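Local coordinates for protein thiamine-monophosphate kinase (Aquifex aeolicus, PDB 1VQV) that probably catalyses the ATP-dependent phosphorylation of thiamine monophosphate to thiamine diphosphate, the active form of vitamin B1, at residues F152-L157 with D261-F266. Numbering follows the deposited sequence.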
ATOM      1  N   PHE B 152      22.612  15.224 -15.601  1.00 54.49           N
ATOM      2  CA  PHE B 152      22.840  13.871 -16.112  1.00 54.63           C
ATOM      3  C   PHE B 152      21.601  12.993 -16.049  1.00 53.02           C
ATOM      4  O   PHE B 152      20.660  13.282 -15.302  1.00 51.78           O
ATOM      5  CB  PHE B 152      23.925  13.136 -15.308  1.00 53.25           C
ATOM      6  CG  PHE B 152      25.213  13.877 -15.186  1.00 53.42           C
ATOM      7  CD1 PHE B 152      25.356  14.905 -14.255  1.00 54.52           C
ATOM      8  CD2 PHE B 152      26.296  13.537 -15.989  1.00 53.57           C
ATOM      9  CE1 PHE B 152      26.572  15.591 -14.122  1.00 54.54           C
ATOM     10  CE2 PHE B 152      27.510  14.212 -15.869  1.00 54.53           C
ATOM     11  CZ  PHE B 152      27.650  15.243 -14.931  1.00 53.47           C
ATOM     12  N   VAL B 153      21.622  11.928 -16.849  1.00 51.62           N
ATOM     13  CA  VAL B 153      20.573  10.911 -16.868  1.00 51.19           C
ATOM     14  C   VAL B 153      21.308   9.583 -17.014  1.00 50.86           C
ATOM     15  O   VAL B 153      22.368   9.516 -17.628  1.00 51.58           O
ATOM     16  CB  VAL B 153      19.548  11.046 -18.048  1.00 51.00           C
ATOM     17  CG1 VAL B 153      18.822  12.368 -17.966  1.00 52.22           C
ATOM     18  CG2 VAL B 153      20.240  10.870 -19.399  1.00 51.63           C
ATOM     19  N   SER B 154      20.764   8.523 -16.434  1.00 50.13           N
ATOM     20  CA  SER B 154      21.402   7.221 -16.553  1.00 49.00           C
ATOM     21  C   SER B 154      20.788   6.523 -17.747  1.00 48.38           C
ATOM     22  O   SER B 154      19.735   6.928 -18.223  1.00 47.84           O
ATOM     23  CB  SER B 154      21.184   6.388 -15.289  1.00 48.52           C
ATOM     24  OG  SER B 154      19.813   6.263 -14.987  1.00 48.81           O
ATOM     25  N   GLY B 155      21.459   5.488 -18.242  1.00 49.60           N
ATOM     26  CA  GLY B 155      20.949   4.744 -19.376  1.00 49.28           C
ATOM     27  C   GLY B 155      20.570   5.611 -20.555  1.00 50.42           C
ATOM     28  O   GLY B 155      21.123   6.696 -20.750  1.00 52.71           O
ATOM     29  N   THR B 156      19.622   5.117 -21.345  1.00 50.87           N
ATOM     30  CA  THR B 156      19.118   5.813 -22.533  1.00 52.14           C
ATOM     31  C   THR B 156      17.645   6.160 -22.316  1.00 52.08           C
ATOM     32  O   THR B 156      17.043   5.722 -21.340  1.00 52.63           O
ATOM     33  CB  THR B 156      19.279   4.922 -23.806  1.00 52.94           C
ATOM     34  OG1 THR B 156      18.551   3.690 -23.649  1.00 53.57           O
ATOM     35  CG2 THR B 156      20.752   4.580 -24.028  1.00 51.22           C
ATOM     36  N   LEU B 157      17.057   6.947 -23.207  1.00 51.81           N
ATOM     37  CA  LEU B 157      15.665   7.311 -23.020  1.00 51.96           C
ATOM     38  C   LEU B 157      14.825   6.971 -24.230  1.00 53.43           C
ATOM     39  O   LEU B 157      15.335   6.944 -25.354  1.00 52.46           O
ATOM     40  CB  LEU B 157      15.554   8.802 -22.730  1.00 52.00           C
ATOM     41  CG  LEU B 157      16.454   9.325 -21.609  1.00 53.45           C
ATOM     42  CD1 LEU B 157      16.529  10.826 -21.733  1.00 52.65           C
ATOM     43  CD2 LEU B 157      15.944   8.897 -20.234  1.00 52.41           C
ATOM     44  N   ASP B 261      10.729   5.747 -17.931  1.00 57.67           N
ATOM     45  CA  ASP B 261      11.892   5.000 -18.411  1.00 55.31           C
ATOM     46  C   ASP B 261      12.670   4.328 -17.299  1.00 53.15           C
ATOM     47  O   ASP B 261      13.570   3.543 -17.549  1.00 54.24           O
ATOM     48  CB  ASP B 261      12.850   5.920 -19.158  1.00 55.82           C
ATOM     49  CG  ASP B 261      12.602   5.931 -20.638  1.00 57.89           C
ATOM     50  OD1 ASP B 261      12.686   4.841 -21.244  1.00 58.62           O
ATOM     51  OD2 ASP B 261      12.326   7.026 -21.184  1.00 58.60           O
ATOM     52  N   TYR B 262      12.328   4.657 -16.068  1.00 52.51           N
ATOM     53  CA  TYR B 262      13.001   4.106 -14.901  1.00 53.01           C
ATOM     54  C   TYR B 262      14.487   4.447 -14.884  1.00 50.46           C
ATOM     55  O   TYR B 262      15.310   3.659 -14.422  1.00 49.24           O
ATOM     56  CB  TYR B 262      12.818   2.594 -14.838  1.00 55.58           C
ATOM     57  CG  TYR B 262      11.419   2.143 -15.157  1.00 59.44           C
ATOM     58  CD1 TYR B 262      11.129   1.565 -16.391  1.00 61.19           C
ATOM     59  CD2 TYR B 262      10.381   2.306 -14.236  1.00 59.66           C
ATOM     60  CE1 TYR B 262       9.842   1.160 -16.711  1.00 62.60           C
ATOM     61  CE2 TYR B 262       9.088   1.908 -14.540  1.00 62.10           C
ATOM     62  CZ  TYR B 262       8.824   1.334 -15.784  1.00 63.91           C
ATOM     63  OH  TYR B 262       7.538   0.956 -16.112  1.00 64.84           O
ATOM     64  N   GLN B 263      14.820   5.620 -15.408  1.00 49.12           N
ATOM     65  CA  GLN B 263      16.197   6.092 -15.402  1.00 49.02           C
ATOM     66  C   GLN B 263      16.270   7.292 -14.467  1.00 49.44           C
ATOM     67  O   GLN B 263      15.261   7.931 -14.173  1.00 50.26           O
ATOM     68  CB  GLN B 263      16.657   6.481 -16.810  1.00 47.92           C
ATOM     69  CG  GLN B 263      16.851   5.308 -17.764  1.00 47.00           C
ATOM     70  CD  GLN B 263      17.855   4.273 -17.262  1.00 47.82           C
ATOM     71  OE1 GLN B 263      18.303   4.321 -16.120  1.00 50.07           O
ATOM     72  NE2 GLN B 263      18.198   3.328 -18.115  1.00 48.15           N
ATOM     73  N   LEU B 264      17.467   7.594 -13.991  1.00 49.27           N
ATOM     74  CA  LEU B 264      17.661   8.711 -13.078  1.00 49.33           C
ATOM     75  C   LEU B 264      17.946  10.037 -13.763  1.00 49.84           C
ATOM     76  O   LEU B 264      18.599  10.082 -14.801  1.00 50.72           O
ATOM     77  CB  LEU B 264      18.812   8.402 -12.134  1.00 49.57           C
ATOM     78  CG  LEU B 264      18.612   7.197 -11.232  1.00 51.18           C
ATOM     79  CD1 LEU B 264      19.907   6.855 -10.552  1.00 51.26           C
ATOM     80  CD2 LEU B 264      17.517   7.512 -10.208  1.00 53.75           C
ATOM     81  N   LEU B 265      17.440  11.117 -13.174  1.00 49.85           N
ATOM     82  CA  LEU B 265      17.683  12.469 -13.668  1.00 49.38           C
ATOM     83  C   LEU B 265      18.208  13.177 -12.428  1.00 50.37           C
ATOM     84  O   LEU B 265      17.451  13.441 -11.500  1.00 49.98           O
ATOM     85  CB  LEU B 265      16.397  13.130 -14.145  1.00 47.78           C
ATOM     86  CG  LEU B 265      16.523  14.606 -14.518  1.00 45.48           C
ATOM     87  CD1 LEU B 265      17.505  14.788 -15.643  1.00 45.90           C
ATOM     88  CD2 LEU B 265      15.167  15.137 -14.922  1.00 45.90           C
ATOM     89  N   PHE B 266      19.511  13.451 -12.407  1.00 50.12           N
ATOM     90  CA  PHE B 266      20.149  14.072 -11.258  1.00 50.25           C
ATOM     91  C   PHE B 266      21.047  15.227 -11.649  1.00 51.25           C
ATOM     92  O   PHE B 266      21.285  15.451 -12.822  1.00 52.62           O
ATOM     93  CB  PHE B 266      20.953  13.011 -10.478  1.00 50.29           C
ATOM     94  CG  PHE B 266      21.985  12.252 -11.311  1.00 51.30           C
ATOM     95  CD1 PHE B 266      23.353  12.416 -11.080  1.00 51.36           C
ATOM     96  CD2 PHE B 266      21.595  11.354 -12.307  1.00 51.31           C
ATOM     97  CE1 PHE B 266      24.313  11.695 -11.826  1.00 51.10           C
ATOM     98  CE2 PHE B 266      22.548  10.636 -13.053  1.00 50.94           C
ATOM     99  CZ  PHE B 266      23.906  10.811 -12.808  1.00 49.20           C
TER
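With OG set between its backbone N and carbonyl carbon (chi1 55°), Ser-154 reaches across to Gln-263, whose bend at chi2 (-58°) carries OE1 to that hydroxyl and NE2 beside Gly-155. Ser-154 OG donates to Gln-263 OE1 at 2.7 Å, from above the carbonyl plane, and accepts a nearly straight bond from Leu-264 N at 2.9 Å; OE1 also has a weak bond with Arg-191 NE. Ser-154 N binds Leu-264 O on a lone pair, so the serine grips segment 261-266 through both backbone and hydroxyl. An alanine in place of Gln-263 would probably leave the Ser-154 hydroxyl without its acceptor and open a gap beside Gly-155. Further along, Phe-152 and Phe-266 form an antiparallel hydrogen-bonded pair; Phe-152 CB sits over one face of the Phe-266 ring, 3.8 Å from its centroid, a CH-pi contact, while the two rings, near parallel, are slid apart. In the loop after strand 150-153, Leu-157 lies beside Asp-261 OD2, which accepts a bond from Gly-158 N. This pairing joins two interior strands of a mixed sheet: 263-268 runs between 150-153 and 204-208, placing Leu-264 about 5 Å (side chains) from the magnesium ligand Asp-207; Val-153 and Leu-265 meet on the face that also carries Ile-208, Leu-264 touches Ile-73 of helix 57-73, and strand 280-286 flanks 150-153 on its other side.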